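Local coordinates for transferrin (Manduca sexta, PDB 6WB6), which binds a single ferric ion together with a carbonate anion and transports iron as a secreted insect glycoprotein, at residues Arg79-Pro84 and Ile318-Asp323; Pro87-Ala92 and Ala269-Gln274; Leu128-Lys133 and Tyr338-Glu343. All blocks are in the same frame, centred on the assembly; numbering follows the deposited sequence.

Overall arrangement
All three contacts lie in the N-terminal transferrin-like repeat and bring together segments far apart in sequence. From the N terminus, the chain passes Arg79-Pro84, Pro87-Ala92 and Leu128-Lys133 before meeting any of their partners. Ala269-Gln274 then closes contact 2, Ile318-Asp323 closes contact 1 and Tyr338-Glu343 closes contact 3. Contact 2 is thus nested inside the loop of contact 1, while contact 3 crosses both. Contact 1 lies at the edge of a four-stranded antiparallel sheet, where strand 320-327 pairs with the end of strand 72-79, contact 2 pairs the two segments that connect that sheet with the mixed sheet, and contact 3 joins two helices. Trp273 touches contact 1, and Tyr338 touches contact 2.

Contact 1: Arg79-Pro84 and Ile318-Asp323; sequences RTDEEP and IHHVAD
Arg79 and His320 meet as an antiparallel hydrogen-bonded pair, and the contact is tightest around them. Arg79 N reaches His320 O at 2.7 Å, and His320 N returns to Arg79 O at 2.8 Å. The arginine side chain then runs extended across to the partner strand, where Arg79 CD lies 3.5 Å from Ala322 CB, two residues beyond His320. That methyl lies over one face of the guanidinium. In the guanidinium plane, Arg79 NH1 donates a nearly straight bond (168°) to Pro84 O at 2.9 Å, while NH2 forms a salt bridge with Glu77; these bonds limit the rotation of the flat group. Pro84 in turn lies over one face of the imidazole, its CB 3.6 Å from the centroid of the His320 ring in a CH-pi contact. CG of His320 stands anti to the backbone N (chi1 -178°), which carries the ring out to Pro84.

The pairing is a classic beta bulge, His319 and His320 both facing Arg79, where strand 320-327 forms an outer edge of a four-stranded antiparallel sheet beside strand 72-79. Towards the inside of the protein, Thr80 CG2 touches Ile318 CG1 at 3.9 Å, and the buried isoleucine continues onto Arg89 and Gln274.

The solvent side is looser. There the extra residue of the bulge sends His319 N to a water at 2.8 Å, which also receives a weak bond from Asp81 N and sits over one face of the His319 ring. The exposed Asp81 accepts a weak bond at its OD1, 3.4 Å from His320 ND1; its carboxylate approaches the edge of that imidazole with the two planes 81° apart.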
loop_
_atom_site.group_PDB
_atom_site.type_symbol
_atom_site.label_atom_id
_atom_site.label_comp_id
_atom_site.label_asym_id
_atom_site.label_seq_id
_atom_site.Cartn_x
_atom_site.Cartn_y
_atom_site.Cartn_z
ATOM N N ARG A 79 -8.443 6.153 -24.871
ATOM C CA ARG A 79 -7.976 5.023 -25.653
ATOM C C ARG A 79 -6.552 5.299 -26.130
ATOM O O ARG A 79 -5.960 6.323 -25.806
ATOM C CB ARG A 79 -8.934 4.769 -26.819
ATOM C CG ARG A 79 -10.369 4.590 -26.362
ATOM C CD ARG A 79 -11.275 4.283 -27.526
ATOM N NE ARG A 79 -12.577 3.789 -27.101
ATOM C CZ ARG A 79 -13.559 3.513 -27.950
ATOM N NH1 ARG A 79 -13.390 3.685 -29.253
ATOM N NH2 ARG A 79 -14.701 3.060 -27.513
ATOM N N THR A 80 -5.992 4.367 -26.896
ATOM C CA THR A 80 -4.672 4.560 -27.476
ATOM C C THR A 80 -4.826 5.029 -28.914
ATOM O O THR A 80 -5.848 4.790 -29.561
ATOM C CB THR A 80 -3.853 3.274 -27.465
ATOM O OG1 THR A 80 -4.612 2.263 -28.124
ATOM C CG2 THR A 80 -3.487 2.847 -26.035
ATOM N N ASP A 81 -3.781 5.686 -29.415
ATOM C CA ASP A 81 -3.735 6.014 -30.835
ATOM C C ASP A 81 -3.545 4.761 -31.671
ATOM O O ASP A 81 -3.995 4.714 -32.819
ATOM C CB ASP A 81 -2.633 7.040 -31.082
ATOM C CG ASP A 81 -3.049 8.445 -30.641
ATOM O OD1 ASP A 81 -4.146 8.899 -31.034
ATOM O OD2 ASP A 81 -2.299 9.093 -29.895
ATOM N N GLU A 82 -2.940 3.725 -31.084
ATOM C CA GLU A 82 -2.791 2.446 -31.760
ATOM C C GLU A 82 -4.134 1.756 -31.928
ATOM O O GLU A 82 -4.378 1.116 -32.955
ATOM C CB GLU A 82 -1.823 1.564 -30.970
ATOM C CG GLU A 82 -1.392 0.324 -31.671
ATOM C CD GLU A 82 -0.231 -0.342 -30.961
ATOM O OE1 GLU A 82 0.035 0.025 -29.793
ATOM O OE2 GLU A 82 0.424 -1.220 -31.570
ATOM N N GLU A 83 -5.022 1.878 -30.940
ATOM C CA GLU A 83 -6.334 1.228 -30.975
ATOM C C GLU A 83 -7.459 2.220 -30.669
ATOM O O GLU A 83 -8.248 2.032 -29.736
ATOM C CB GLU A 83 -6.359 0.061 -29.989
ATOM C CG GLU A 83 -5.434 -1.088 -30.360
ATOM C CD GLU A 83 -5.491 -2.217 -29.358
ATOM O OE1 GLU A 83 -4.759 -2.150 -28.355
ATOM O OE2 GLU A 83 -6.298 -3.145 -29.556
ATOM N N PRO A 84 -7.590 3.272 -31.471
ATOM C CA PRO A 84 -8.589 4.313 -31.159
ATOM C C PRO A 84 -10.020 3.812 -31.218
ATOM O O PRO A 84 -10.902 4.403 -30.578
ATOM C CB PRO A 84 -8.329 5.382 -32.228
ATOM C CG PRO A 84 -7.733 4.609 -33.387
ATOM C CD PRO A 84 -6.948 3.469 -32.779
ATOM N N ILE A 318 -1.886 6.470 -23.442
ATOM C CA ILE A 318 -3.350 6.420 -23.467
ATOM C C ILE A 318 -3.858 7.859 -23.385
ATOM O O ILE A 318 -4.072 8.400 -22.292
ATOM C CB ILE A 318 -3.916 5.570 -22.326
ATOM C CG1 ILE A 318 -3.355 4.146 -22.396
ATOM C CG2 ILE A 318 -5.418 5.528 -22.388
ATOM C CD1 ILE A 318 -3.881 3.251 -21.285
ATOM N N HIS A 319 -4.078 8.484 -24.548
ATOM C CA HIS A 319 -4.685 9.810 -24.554
ATOM C C HIS A 319 -5.497 10.092 -25.807
ATOM O O HIS A 319 -5.707 11.266 -26.125
ATOM C CB HIS A 319 -3.643 10.917 -24.401
ATOM C CG HIS A 319 -2.625 10.951 -25.497
ATOM N ND1 HIS A 319 -1.374 10.389 -25.369
ATOM C CD2 HIS A 319 -2.671 11.495 -26.734
ATOM C CE1 HIS A 319 -0.692 10.586 -26.484
ATOM N NE2 HIS A 319 -1.457 11.254 -27.328
ATOM N N HIS A 320 -5.974 9.069 -26.507
ATOM C CA HIS A 320 -6.956 9.272 -27.562
ATOM C C HIS A 320 -8.332 9.331 -26.913
ATOM O O HIS A 320 -8.857 8.322 -26.435
ATOM C CB HIS A 320 -6.903 8.167 -28.611
ATOM C CG HIS A 320 -7.873 8.380 -29.734
ATOM N ND1 HIS A 320 -7.550 9.094 -30.868
ATOM C CD2 HIS A 320 -9.167 8.010 -29.879
ATOM C CE1 HIS A 320 -8.602 9.147 -31.667
ATOM N NE2 HIS A 320 -9.592 8.483 -31.098
ATOM N N VAL A 321 -8.904 10.514 -26.866
ATOM C CA VAL A 321 -10.217 10.687 -26.264
ATOM C C VAL A 321 -11.253 10.257 -27.290
ATOM O O VAL A 321 -11.267 10.758 -28.416
ATOM C CB VAL A 321 -10.412 12.141 -25.823
ATOM C CG1 VAL A 321 -11.754 12.349 -25.122
ATOM C CG2 VAL A 321 -9.266 12.525 -24.913
ATOM N N ALA A 322 -12.080 9.282 -26.926
ATOM C CA ALA A 322 -13.155 8.791 -27.775
ATOM C C ALA A 322 -14.492 9.017 -27.090
ATOM O O ALA A 322 -14.664 8.642 -25.921
ATOM C CB ALA A 322 -12.973 7.309 -28.062
ATOM N N ASP A 323 -15.441 9.623 -27.807
ATOM C CA ASP A 323 -16.794 9.758 -27.271
ATOM C C ASP A 323 -17.496 8.423 -27.453
ATOM O O ASP A 323 -17.409 7.811 -28.523
ATOM C CB ASP A 323 -17.615 10.861 -27.956
ATOM C CG ASP A 323 -16.933 12.222 -27.948
ATOM O OD1 ASP A 323 -16.471 12.683 -26.874
ATOM O OD2 ASP A 323 -16.885 12.839 -29.038
HETATM O O HOH W 1 -3.007 7.716 -27.028
#

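Contact 2: Pro87-Ala92 and Ala269-Gln274; sequences PFRYEA and AARPWQ. With FE (Fe (III) ion), chain E; NAG (2-acetamido-2-deoxy-beta-D-glucopyranose), chain C.
Arg89 and Arg271 lie side by side and point the same way, their guanidinium groups stacked with centres 3.9 Å apart and planes at 13°. Arg271 meets Tyr90 quite differently. Its CB lies over one face of the phenol ring, whereas its guanidinium stands steeply to that ring (78°) and gives an in-plane NH1 bond to Tyr90 OH at 2.6 Å. The same phenol oxygen binds the ferric ion at 2.2 Å. Tyr90 carries its ring between backbone N and carbonyl carbon (chi1 47°), which turns the ring across to the Arg271 side chain. A water joins Arg89 NH1 to Pro272 O.

Farther from the metal, Trp273 lays one indole face against the opposing backbone: Arg89 CA sits 3.3 Å from the centroid of the six-membered ring, and NE1 is satisfied by Ala86 O. A serine in place of Trp273 would probably open a gap beside the Phe88-Arg89 backbone and leave Ala86 O without its indole donor. Phe88 turns a ring face to Ala270, CG to CB at 3.3 Å.

Arg89 and Tyr90 share Arg271 in a classic beta bulge. Tyr204 also binds the iron, and Tyr90 and Arg271 both border a bound carbonate. The paired segments link two sheets behind the metal, as do the interdomain hinge strands of transferrin lobes.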
loop_
_atom_site.group_PDB
_atom_site.type_symbol
_atom_site.label_atom_id
_atom_site.label_comp_id
_atom_site.label_asym_id
_atom_site.label_seq_id
_atom_site.Cartn_x
_atom_site.Cartn_y
_atom_site.Cartn_z
ATOM N N PRO A 87 -13.103 -1.284 -28.343
ATOM C CA PRO A 87 -13.998 -0.990 -27.211
ATOM C C PRO A 87 -13.329 -1.089 -25.855
ATOM O O PRO A 87 -13.795 -0.440 -24.916
ATOM C CB PRO A 87 -15.103 -2.048 -27.354
ATOM C CG PRO A 87 -14.448 -3.143 -28.109
ATOM C CD PRO A 87 -13.499 -2.515 -29.042
ATOM N N PHE A 88 -12.245 -1.850 -25.740
ATOM C CA PHE A 88 -11.599 -2.156 -24.475
ATOM C C PHE A 88 -10.111 -1.846 -24.544
ATOM O O PHE A 88 -9.481 -1.914 -25.613
ATOM C CB PHE A 88 -11.763 -3.652 -24.094
ATOM C CG PHE A 88 -13.173 -4.154 -24.188
ATOM C CD1 PHE A 88 -14.152 -3.649 -23.362
ATOM C CD2 PHE A 88 -13.516 -5.150 -25.094
ATOM C CE1 PHE A 88 -15.451 -4.113 -23.445
ATOM C CE2 PHE A 88 -14.810 -5.615 -25.171
ATOM C CZ PHE A 88 -15.784 -5.090 -24.354
ATOM N N ARG A 89 -9.552 -1.498 -23.385
ATOM C CA ARG A 89 -8.118 -1.308 -23.288
ATOM C C ARG A 89 -7.374 -2.541 -23.784
ATOM O O ARG A 89 -6.372 -2.439 -24.511
ATOM C CB ARG A 89 -7.730 -1.004 -21.850
ATOM C CG ARG A 89 -6.238 -0.690 -21.707
ATOM C CD ARG A 89 -5.992 -0.239 -20.338
ATOM N NE ARG A 89 -4.586 -0.134 -19.981
ATOM C CZ ARG A 89 -4.170 0.481 -18.885
ATOM N NH1 ARG A 89 -5.074 1.008 -18.065
ATOM N NH2 ARG A 89 -2.872 0.538 -18.587
ATOM N N TYR A 90 -7.793 -3.719 -23.350
ATOM C CA TYR A 90 -7.167 -4.982 -23.832
ATOM C C TYR A 90 -8.024 -6.176 -23.481
ATOM O O TYR A 90 -8.598 -6.212 -22.469
ATOM C CB TYR A 90 -5.734 -5.296 -23.398
ATOM C CG TYR A 90 -5.354 -5.138 -21.956
ATOM C CD1 TYR A 90 -5.741 -6.078 -21.030
ATOM C CD2 TYR A 90 -4.537 -4.107 -21.543
ATOM C CE1 TYR A 90 -5.363 -5.980 -19.714
ATOM C CE2 TYR A 90 -4.142 -3.995 -20.235
ATOM C CZ TYR A 90 -4.577 -4.927 -19.323
ATOM O OH TYR A 90 -4.213 -4.843 -18.056
ATOM N N GLU A 91 -8.074 -7.083 -24.412
ATOM C CA GLU A 91 -8.795 -8.326 -24.253
ATOM C C GLU A 91 -7.857 -9.404 -23.748
ATOM O O GLU A 91 -6.722 -9.534 -24.226
ATOM C CB GLU A 91 -9.405 -8.762 -25.576
ATOM C CG GLU A 91 -10.407 -7.760 -26.115
ATOM C CD GLU A 91 -10.610 -7.966 -27.586
ATOM O OE1 GLU A 91 -9.712 -7.548 -28.350
ATOM O OE2 GLU A 91 -11.618 -8.601 -27.963
ATOM N N ALA A 92 -8.354 -10.170 -22.782
ATOM C CA ALA A 92 -7.617 -11.264 -22.177
ATOM C C ALA A 92 -7.832 -12.496 -23.027
ATOM O O ALA A 92 -8.951 -12.782 -23.445
ATOM C CB ALA A 92 -8.091 -11.522 -20.738
ATOM N N ALA A 269 -12.696 -12.056 -21.088
ATOM C CA ALA A 269 -12.917 -10.767 -20.454
ATOM C C ALA A 269 -11.926 -9.769 -21.011
ATOM O O ALA A 269 -10.894 -10.143 -21.580
ATOM C CB ALA A 269 -12.786 -10.859 -18.933
ATOM N N ALA A 270 -12.235 -8.482 -20.801
ATOM C CA ALA A 270 -11.365 -7.400 -21.224
ATOM C C ALA A 270 -11.167 -6.417 -20.080
ATOM O O ALA A 270 -12.025 -6.254 -19.228
ATOM C CB ALA A 270 -11.944 -6.660 -22.430
ATOM N N ARG A 271 -10.020 -5.781 -20.053
ATOM C CA ARG A 271 -9.860 -4.622 -19.195
ATOM C C ARG A 271 -10.455 -3.406 -19.896
ATOM O O ARG A 271 -10.023 -3.069 -21.011
ATOM C CB ARG A 271 -8.410 -4.393 -18.868
ATOM C CG ARG A 271 -8.192 -3.318 -17.861
ATOM C CD ARG A 271 -6.746 -3.258 -17.571
ATOM N NE ARG A 271 -6.442 -2.324 -16.504
ATOM C CZ ARG A 271 -5.208 -2.063 -16.103
ATOM N NH1 ARG A 271 -4.170 -2.681 -16.668
ATOM N NH2 ARG A 271 -5.014 -1.188 -15.147
ATOM N N PRO A 272 -11.463 -2.758 -19.323
ATOM C CA PRO A 272 -12.044 -1.593 -19.982
ATOM C C PRO A 272 -11.077 -0.428 -19.946
ATOM O O PRO A 272 -10.188 -0.359 -19.095
ATOM C CB PRO A 272 -13.296 -1.291 -19.148
ATOM C CG PRO A 272 -13.449 -2.452 -18.192
ATOM C CD PRO A 272 -12.068 -2.961 -17.988
ATOM N N TRP A 273 -11.248 0.468 -20.911
ATOM C CA TRP A 273 -10.514 1.725 -20.920
ATOM C C TRP A 273 -10.855 2.559 -19.704
ATOM O O TRP A 273 -11.979 2.534 -19.203
ATOM C CB TRP A 273 -10.878 2.555 -22.136
ATOM C CG TRP A 273 -10.490 2.012 -23.468
ATOM C CD1 TRP A 273 -11.331 1.592 -24.436
ATOM C CD2 TRP A 273 -9.165 1.886 -23.991
ATOM N NE1 TRP A 273 -10.622 1.201 -25.542
ATOM C CE2 TRP A 273 -9.284 1.372 -25.295
ATOM C CE3 TRP A 273 -7.890 2.146 -23.481
ATOM C CZ2 TRP A 273 -8.175 1.115 -26.107
ATOM C CZ3 TRP A 273 -6.776 1.884 -24.291
ATOM C CH2 TRP A 273 -6.932 1.375 -25.591
ATOM N N GLN A 274 -9.896 3.372 -19.291
ATOM C CA GLN A 274 -10.188 4.448 -18.372
ATOM C C GLN A 274 -10.933 5.550 -19.110
ATOM O O GLN A 274 -11.040 5.551 -20.346
ATOM C CB GLN A 274 -8.916 5.042 -17.787
ATOM C CG GLN A 274 -7.873 4.070 -17.366
ATOM C CD GLN A 274 -6.517 4.646 -17.612
ATOM O OE1 GLN A 274 -6.204 5.031 -18.730
ATOM N NE2 GLN A 274 -5.719 4.754 -16.561
HETATM FE FE FE E . -2.311 -5.815 -17.619
HETATM C C1 NAG C . -18.094 -12.298 -21.512
HETATM C C2 NAG C . -17.524 -12.340 -22.918
HETATM C C3 NAG C . -18.326 -13.202 -23.900
HETATM C C4 NAG C . -18.815 -14.517 -23.285
HETATM C C5 NAG C . -19.262 -14.353 -21.834
HETATM C C6 NAG C . -19.362 -15.709 -21.174
HETATM C C7 NAG C . -16.289 -10.261 -23.372
HETATM C C8 NAG C . -16.391 -8.949 -24.086
HETATM N N2 NAG C . -17.408 -10.982 -23.413
HETATM O O3 NAG C . -17.446 -13.478 -25.001
HETATM O O4 NAG C . -19.992 -15.019 -23.935
HETATM O O5 NAG C . -18.336 -13.611 -21.044
HETATM O O6 NAG C . -18.075 -16.300 -21.304
HETATM O O7 NAG C . -15.256 -10.621 -22.824
HETATM O O HOH W 2 -13.975 -0.149 -22.126
HETATM O O HOH W 3 -7.938 0.534 -17.599
#

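Contact 3: Leu128-Lys133 and Tyr338-Glu343; sequences LTMLMK and YTEVIE
The closest backbone approach is between Thr129 and Val341, whose CA atoms lie 5.6 Å apart, where the last turn of helix 121-131 meets the short helix 338-342. This is helix-helix packing across a small interface in the transferrin lobe. Helix 121-131 starts with Asn121 and Val122, which border a bound carbonate, and the contact is made at its far end. Beyond the meeting point, Lys133 N bonds back to Met130 O, three residues earlier, and Glu343 is the first residue to leave the helical conformation after helix 338-342.

Thr129 points toward the other helix and divides its contacts between two branches. The hydroxyl sits 3.4 Å from Val341 CA, yet its hydrogen bond goes to Lys125 O in its own helix. The methyl turns the other way, CG2 resting 3.7 Å from Glu340 CB; it stands anti to the backbone N (OG1 chi1 -64°), which brings it alongside the glutamate stem. Val341 presents CG2 to the Thr129 hydroxyl at 3.9 Å and continues onto Lys125 and Ile126, while Tyr338 leaves on another side to bond Asn121 and pack on Pro272.

The polar part of the contact is formed by Lys133 and Glu340, which cross at about a right angle in a salt bridge. The modelled separation of 2.4 Å between Lys133 NZ and Glu340 OE1 is very short, and its exact value is doubtful. Beside this pair Met130, bent at its second torsion (chi2 -45°), brings its terminal methyl CE within 3.8 Å of Glu340 OE1.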
loop_
_atom_site.group_PDB
_atom_site.type_symbol
_atom_site.label_atom_id
_atom_site.label_comp_id
_atom_site.label_asym_id
_atom_site.label_seq_id
_atom_site.Cartn_x
_atom_site.Cartn_y
_atom_site.Cartn_z
ATOM N N LEU A 128 -8.234 -16.255 -12.756
ATOM C CA LEU A 128 -8.788 -16.713 -11.494
ATOM C C LEU A 128 -10.291 -16.512 -11.466
ATOM O O LEU A 128 -11.021 -17.393 -11.004
ATOM C CB LEU A 128 -8.114 -16.003 -10.327
ATOM C CG LEU A 128 -6.770 -16.565 -9.886
ATOM C CD1 LEU A 128 -6.027 -15.596 -8.981
ATOM C CD2 LEU A 128 -6.938 -17.868 -9.162
ATOM N N THR A 129 -10.774 -15.374 -11.999
ATOM C CA THR A 129 -12.200 -15.078 -11.970
ATOM C C THR A 129 -12.995 -16.120 -12.736
ATOM O O THR A 129 -14.074 -16.527 -12.294
ATOM C CB THR A 129 -12.474 -13.658 -12.543
ATOM O OG1 THR A 129 -11.863 -12.669 -11.710
ATOM C CG2 THR A 129 -13.982 -13.351 -12.621
ATOM N N MET A 130 -12.490 -16.548 -13.896
ATOM C CA MET A 130 -13.244 -17.452 -14.767
ATOM C C MET A 130 -13.086 -18.908 -14.347
ATOM O O MET A 130 -14.071 -19.643 -14.275
ATOM C CB MET A 130 -12.790 -17.284 -16.229
ATOM C CG MET A 130 -13.010 -15.859 -16.785
ATOM S SD MET A 130 -14.669 -15.283 -16.299
ATOM C CE MET A 130 -14.596 -13.541 -16.699
ATOM N N LEU A 131 -11.854 -19.344 -14.099
ATOM C CA LEU A 131 -11.614 -20.738 -13.734
ATOM C C LEU A 131 -12.327 -21.115 -12.445
ATOM O O LEU A 131 -12.852 -22.232 -12.320
ATOM C CB LEU A 131 -10.122 -20.990 -13.574
ATOM C CG LEU A 131 -9.276 -20.789 -14.829
ATOM C CD1 LEU A 131 -7.844 -21.077 -14.486
ATOM C CD2 LEU A 131 -9.733 -21.673 -15.968
ATOM N N MET A 132 -12.343 -20.207 -11.467
ATOM C CA MET A 132 -12.952 -20.516 -10.185
ATOM C C MET A 132 -14.426 -20.848 -10.316
ATOM O O MET A 132 -15.012 -21.382 -9.372
ATOM C CB MET A 132 -12.784 -19.343 -9.218
ATOM C CG MET A 132 -13.631 -18.114 -9.553
ATOM S SD MET A 132 -13.495 -16.886 -8.257
ATOM C CE MET A 132 -14.482 -17.736 -7.029
ATOM N N LYS A 133 -15.047 -20.492 -11.435
ATOM C CA LYS A 133 -16.405 -20.919 -11.696
ATOM C C LYS A 133 -16.494 -22.382 -12.097
ATOM O O LYS A 133 -17.587 -22.848 -12.430
ATOM C CB LYS A 133 -17.014 -20.083 -12.822
ATOM C CG LYS A 133 -16.940 -18.589 -12.640
ATOM C CD LYS A 133 -17.752 -17.943 -13.708
ATOM C CE LYS A 133 -17.560 -16.455 -13.696
ATOM N NZ LYS A 133 -17.568 -15.960 -15.083
ATOM N N TYR A 338 -16.025 -7.355 -16.688
ATOM C CA TYR A 338 -15.016 -6.919 -15.738
ATOM C C TYR A 338 -15.580 -6.679 -14.348
ATOM O O TYR A 338 -14.804 -6.571 -13.400
ATOM C CB TYR A 338 -14.319 -5.653 -16.266
ATOM C CG TYR A 338 -12.989 -5.387 -15.622
ATOM C CD1 TYR A 338 -11.887 -6.152 -15.942
ATOM C CD2 TYR A 338 -12.835 -4.368 -14.697
ATOM C CE1 TYR A 338 -10.666 -5.909 -15.372
ATOM C CE2 TYR A 338 -11.610 -4.121 -14.105
ATOM C CZ TYR A 338 -10.525 -4.898 -14.464
ATOM O OH TYR A 338 -9.307 -4.689 -13.886
ATOM N N THR A 339 -16.899 -6.571 -14.197
ATOM C CA THR A 339 -17.446 -6.472 -12.844
ATOM C C THR A 339 -17.150 -7.751 -12.073
ATOM O O THR A 339 -16.750 -7.706 -10.904
ATOM C CB THR A 339 -18.952 -6.209 -12.891
ATOM O OG1 THR A 339 -19.241 -5.192 -13.855
ATOM C CG2 THR A 339 -19.451 -5.764 -11.509
ATOM N N GLU A 340 -17.306 -8.898 -12.745
ATOM C CA GLU A 340 -16.926 -10.199 -12.188
ATOM C C GLU A 340 -15.522 -10.173 -11.620
ATOM O O GLU A 340 -15.271 -10.654 -10.504
ATOM C CB GLU A 340 -17.000 -11.268 -13.287
ATOM C CG GLU A 340 -18.368 -11.491 -13.856
ATOM C CD GLU A 340 -18.341 -12.410 -15.073
ATOM O OE1 GLU A 340 -17.948 -13.587 -14.926
ATOM O OE2 GLU A 340 -18.704 -11.939 -16.173
ATOM N N VAL A 341 -14.585 -9.635 -12.403
ATOM C CA VAL A 341 -13.187 -9.546 -11.990
ATOM C C VAL A 341 -13.051 -8.650 -10.771
ATOM O O VAL A 341 -12.361 -8.980 -9.804
ATOM C CB VAL A 341 -12.336 -9.023 -13.162
ATOM C CG1 VAL A 341 -10.890 -8.990 -12.792
ATOM C CG2 VAL A 341 -12.545 -9.871 -14.389
ATOM N N ILE A 342 -13.665 -7.471 -10.815
ATOM C CA ILE A 342 -13.532 -6.565 -9.682
ATOM C C ILE A 342 -14.108 -7.218 -8.423
ATOM O O ILE A 342 -13.547 -7.107 -7.327
ATOM C CB ILE A 342 -14.211 -5.215 -10.000
ATOM C CG1 ILE A 342 -13.339 -4.349 -10.935
ATOM C CG2 ILE A 342 -14.483 -4.472 -8.723
ATOM C CD1 ILE A 342 -14.113 -3.217 -11.671
ATOM N N GLU A 343 -15.226 -7.911 -8.560
ATOM C CA GLU A 343 -15.892 -8.519 -7.406
ATOM C C GLU A 343 -15.384 -9.920 -7.106
ATOM O O GLU A 343 -15.921 -10.574 -6.221
ATOM C CB GLU A 343 -17.404 -8.545 -7.622
ATOM C CG GLU A 343 -18.014 -7.141 -7.602
ATOM C CD GLU A 343 -19.527 -7.140 -7.830
ATOM O OE1 GLU A 343 -20.036 -8.150 -8.344
ATOM O OE2 GLU A 343 -20.203 -6.145 -7.484
#